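Local structure of ABC transporter periplasmic peptide-binding protein (Pseudoalteromonas, 4QFL) at residues S336-A344 and P438-L448. The protein binds dipeptides in the periplasm, here alanyl-phenylalanine, and probably delivers them to an ABC transporter for uptake. Numbering follows the deposited sequence.
Sequences SILPPTSWA and PDPDNFFSPLL
Two prolines lie against aromatic faces where residues 336-344 pack on residues 438-448. The rigid ring of Pro440 suits lying against the indole of Trp343, its CG 3.5 Å from the centroid of the six-membered ring and 20° off the normal. With chi1 at 61°, the indole leaves its backbone between N and carbonyl carbon; the two side chains cross at about a right angle, and CG comes down over the indole face. At the other CH-pi contact, CD of Pro339, polarised by the ring nitrogen it is bonded to, sits over the Phe443 ring, 3.8 Å from its centroid.

Beside that ring and onward to Phe444 and the leucines beyond, aliphatic side chains take over, their branches spreading over two partners at once. CD2 of Leu338 presses on CB of Phe443 at 3.3 Å, while its CG and both methyls meet the far end of the Phe444 ring. CG2 of Ile337 reaches CE1 of Phe444 at 3.9 Å, and CD1, carried outward by an extended chain (chi1 -169°), touches CD2 of Leu447 and CD1 of Leu448. Were Phe443 an alanine, Pro339 would probably lose its aromatic face and a gap open beside Leu338.

No direct hydrogen bond joins the segments; water does so at the more exposed end. One water accepts from Trp343 N and donates to Pro438 O, 2.7 Å away; another, in the indole plane, links Trp343 NE1 to Asp439 OD2. Asp439 OD1 receives Asp441 N through its anti lone pair, closing an Asx turn, and forms a salt bridge with Arg483.

Here a loop packs on a turn leading into a short, weakly bonded helix, 445-448, in a family 5 solute-binding protein; the side chain of Leu447 comes within about 5 Å of the bound phenylalanine.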
loop_
_atom_site.group_PDB
_atom_site.type_symbol
_atom_site.label_atom_id
_atom_site.label_comp_id
_atom_site.label_asym_id
_atom_site.label_seq_id
_atom_site.Cartn_x
_atom_site.Cartn_y
_atom_site.Cartn_z
ATOM N N SER A 336 15.924 -5.806 -9.660
ATOM C CA SER A 336 16.208 -4.912 -8.554
ATOM C C SER A 336 14.933 -4.885 -7.740
ATOM O O SER A 336 13.916 -5.383 -8.200
ATOM C CB SER A 336 16.506 -3.511 -9.075
ATOM O OG SER A 336 16.514 -2.584 -8.004
ATOM N N ILE A 337 14.957 -4.317 -6.539
ATOM C CA ILE A 337 13.698 -4.136 -5.819
ATOM C C ILE A 337 12.740 -3.218 -6.611
ATOM O O ILE A 337 11.513 -3.386 -6.579
ATOM C CB ILE A 337 13.900 -3.642 -4.351
ATOM C CG1 ILE A 337 12.571 -3.729 -3.591
ATOM C CG2 ILE A 337 14.456 -2.224 -4.305
ATOM C CD1 ILE A 337 12.643 -3.392 -2.130
ATOM N N LEU A 338 13.304 -2.273 -7.354
ATOM C CA LEU A 338 12.496 -1.323 -8.104
ATOM C C LEU A 338 12.037 -1.926 -9.418
ATOM O O LEU A 338 12.828 -2.566 -10.107
ATOM C CB LEU A 338 13.296 -0.043 -8.395
ATOM C CG LEU A 338 13.668 0.821 -7.191
ATOM C CD1 LEU A 338 14.363 2.129 -7.615
ATOM C CD2 LEU A 338 12.436 1.097 -6.346
ATOM N N PRO A 339 10.757 -1.718 -9.773
ATOM C CA PRO A 339 10.254 -2.142 -11.086
ATOM C C PRO A 339 10.933 -1.313 -12.168
ATOM O O PRO A 339 11.363 -0.198 -11.879
ATOM C CB PRO A 339 8.760 -1.819 -11.008
ATOM C CG PRO A 339 8.648 -0.752 -9.963
ATOM C CD PRO A 339 9.714 -1.067 -8.960
ATOM N N PRO A 340 11.047 -1.852 -13.392
ATOM C CA PRO A 340 11.792 -1.179 -14.458
ATOM C C PRO A 340 11.157 0.128 -14.887
ATOM O O PRO A 340 11.813 0.891 -15.588
ATOM C CB PRO A 340 11.758 -2.194 -15.610
ATOM C CG PRO A 340 10.581 -3.050 -15.327
ATOM C CD PRO A 340 10.523 -3.155 -13.827
ATOM N N THR A 341 9.920 0.386 -14.458
ATOM C CA THR A 341 9.242 1.639 -14.774
ATOM C C THR A 341 9.497 2.744 -13.749
ATOM O O THR A 341 9.077 3.882 -13.943
ATOM C CB THR A 341 7.722 1.448 -14.935
ATOM O OG1 THR A 341 7.226 0.620 -13.880
ATOM C CG2 THR A 341 7.396 0.799 -16.282
ATOM N N SER A 342 10.189 2.410 -12.663
ATOM C CA SER A 342 10.603 3.410 -11.688
ATOM C C SER A 342 11.737 4.245 -12.279
ATOM O O SER A 342 12.652 3.702 -12.906
ATOM C CB SER A 342 11.064 2.737 -10.394
ATOM O OG SER A 342 11.638 3.670 -9.502
ATOM N N TRP A 343 11.690 5.563 -12.095
ATOM C CA TRP A 343 12.739 6.380 -12.695
ATOM C C TRP A 343 14.114 6.115 -12.104
ATOM O O TRP A 343 15.134 6.422 -12.723
ATOM C CB TRP A 343 12.400 7.874 -12.725
ATOM C CG TRP A 343 12.156 8.619 -11.426
ATOM C CD1 TRP A 343 10.961 9.089 -10.985
ATOM C CD2 TRP A 343 13.140 9.068 -10.468
ATOM N NE1 TRP A 343 11.121 9.769 -9.803
ATOM C CE2 TRP A 343 12.447 9.769 -9.459
ATOM C CE3 TRP A 343 14.525 8.925 -10.357
ATOM C CZ2 TRP A 343 13.094 10.334 -8.350
ATOM C CZ3 TRP A 343 15.169 9.479 -9.249
ATOM C CH2 TRP A 343 14.453 10.173 -8.263
ATOM N N ALA A 344 14.148 5.515 -10.923
ATOM C CA ALA A 344 15.417 5.204 -10.282
ATOM C C ALA A 344 15.864 3.776 -10.553
ATOM O O ALA A 344 16.863 3.322 -9.994
ATOM C CB ALA A 344 15.330 5.453 -8.774
ATOM N N PRO A 438 4.807 7.512 -7.523
ATOM C CA PRO A 438 5.939 7.226 -8.410
ATOM C C PRO A 438 7.268 7.819 -7.884
ATOM O O PRO A 438 8.290 7.821 -8.585
ATOM C CB PRO A 438 5.508 7.884 -9.714
ATOM C CG PRO A 438 4.736 9.053 -9.273
ATOM C CD PRO A 438 4.030 8.667 -8.000
ATOM N N ASP A 439 7.260 8.312 -6.649
ATOM C CA ASP A 439 8.509 8.701 -6.009
ATOM C C ASP A 439 9.203 7.459 -5.461
ATOM O O ASP A 439 8.652 6.767 -4.611
ATOM C CB ASP A 439 8.285 9.728 -4.899
ATOM C CG ASP A 439 9.579 10.336 -4.421
ATOM O OD1 ASP A 439 10.366 9.610 -3.801
ATOM O OD2 ASP A 439 9.832 11.527 -4.682
ATOM N N PRO A 440 10.423 7.177 -5.948
ATOM C CA PRO A 440 11.199 5.973 -5.598
ATOM C C PRO A 440 11.389 5.763 -4.093
ATOM O O PRO A 440 11.570 4.637 -3.642
ATOM C CB PRO A 440 12.558 6.218 -6.275
ATOM C CG PRO A 440 12.253 7.143 -7.399
ATOM C CD PRO A 440 11.156 8.041 -6.890
ATOM N N ASP A 441 11.354 6.830 -3.316
ATOM C CA ASP A 441 11.500 6.674 -1.880
ATOM C C ASP A 441 10.409 5.766 -1.328
ATOM O O ASP A 441 10.564 5.165 -0.262
ATOM C CB ASP A 441 11.434 8.020 -1.169
ATOM C CG ASP A 441 11.396 7.864 0.329
ATOM O OD1 ASP A 441 12.472 7.610 0.907
ATOM O OD2 ASP A 441 10.295 7.967 0.921
ATOM N N ASN A 442 9.298 5.684 -2.055
ATOM C CA ASN A 442 8.150 4.885 -1.620
ATOM C C ASN A 442 8.431 3.372 -1.602
ATOM O O ASN A 442 7.729 2.607 -0.936
ATOM C CB ASN A 442 6.906 5.223 -2.462
ATOM C CG ASN A 442 5.625 4.597 -1.904
ATOM O OD1 ASN A 442 5.101 5.021 -0.871
ATOM N ND2 ASN A 442 5.112 3.602 -2.599
ATOM N N PHE A 443 9.477 2.946 -2.309
ATOM C CA PHE A 443 9.892 1.545 -2.289
ATOM C C PHE A 443 10.929 1.286 -1.202
ATOM O O PHE A 443 11.347 0.150 -1.005
ATOM C CB PHE A 443 10.486 1.130 -3.641
ATOM C CG PHE A 443 9.460 0.716 -4.656
ATOM C CD1 PHE A 443 8.932 -0.571 -4.640
ATOM C CD2 PHE A 443 9.018 1.608 -5.619
ATOM C CE1 PHE A 443 7.980 -0.968 -5.561
ATOM C CE2 PHE A 443 8.075 1.224 -6.544
ATOM C CZ PHE A 443 7.552 -0.067 -6.516
ATOM N N PHE A 444 11.349 2.336 -0.508
ATOM C CA PHE A 444 12.456 2.206 0.430
ATOM C C PHE A 444 12.060 2.574 1.837
ATOM O O PHE A 444 12.060 1.734 2.729
ATOM C CB PHE A 444 13.633 3.054 -0.030
ATOM C CG PHE A 444 14.246 2.578 -1.316
ATOM C CD1 PHE A 444 15.045 1.436 -1.342
ATOM C CD2 PHE A 444 14.018 3.254 -2.493
ATOM C CE1 PHE A 444 15.619 0.994 -2.523
ATOM C CE2 PHE A 444 14.588 2.822 -3.682
ATOM C CZ PHE A 444 15.386 1.690 -3.698
ATOM N N SER A 445 11.708 3.835 2.036
ATOM C CA SER A 445 11.382 4.300 3.374
ATOM C C SER A 445 10.230 3.545 4.070
ATOM O O SER A 445 10.342 3.229 5.251
ATOM C CB SER A 445 11.182 5.816 3.388
ATOM O OG SER A 445 12.441 6.469 3.301
ATOM N N PRO A 446 9.132 3.227 3.350
ATOM C CA PRO A 446 8.038 2.517 4.035
ATOM C C PRO A 446 8.282 1.021 4.205
ATOM O O PRO A 446 7.412 0.328 4.735
ATOM C CB PRO A 446 6.835 2.703 3.097
ATOM C CG PRO A 446 7.255 3.724 2.072
ATOM C CD PRO A 446 8.758 3.639 1.989
ATOM N N LEU A 447 9.431 0.525 3.759
ATOM C CA LEU A 447 9.640 -0.910 3.676
ATOM C C LEU A 447 10.816 -1.368 4.484
ATOM O O LEU A 447 10.679 -2.221 5.352
ATOM C CB LEU A 447 9.910 -1.309 2.233
ATOM C CG LEU A 447 8.856 -2.147 1.532
ATOM C CD1 LEU A 447 7.514 -1.449 1.613
ATOM C CD2 LEU A 447 9.271 -2.386 0.100
ATOM N N LEU A 448 11.982 -0.811 4.160
ATOM C CA LEU A 448 13.262 -1.296 4.682
ATOM C C LEU A 448 14.003 -0.384 5.678
ATOM O O LEU A 448 15.060 -0.755 6.184
ATOM C CB LEU A 448 14.193 -1.640 3.515
ATOM C CG LEU A 448 13.832 -2.904 2.737
ATOM C CD1 LEU A 448 14.757 -3.084 1.552
ATOM C CD2 LEU A 448 13.881 -4.121 3.634
HETATM O O HOH W 1 8.930 6.165 -10.636
HETATM O O HOH W 2 9.512 11.480 -7.841
#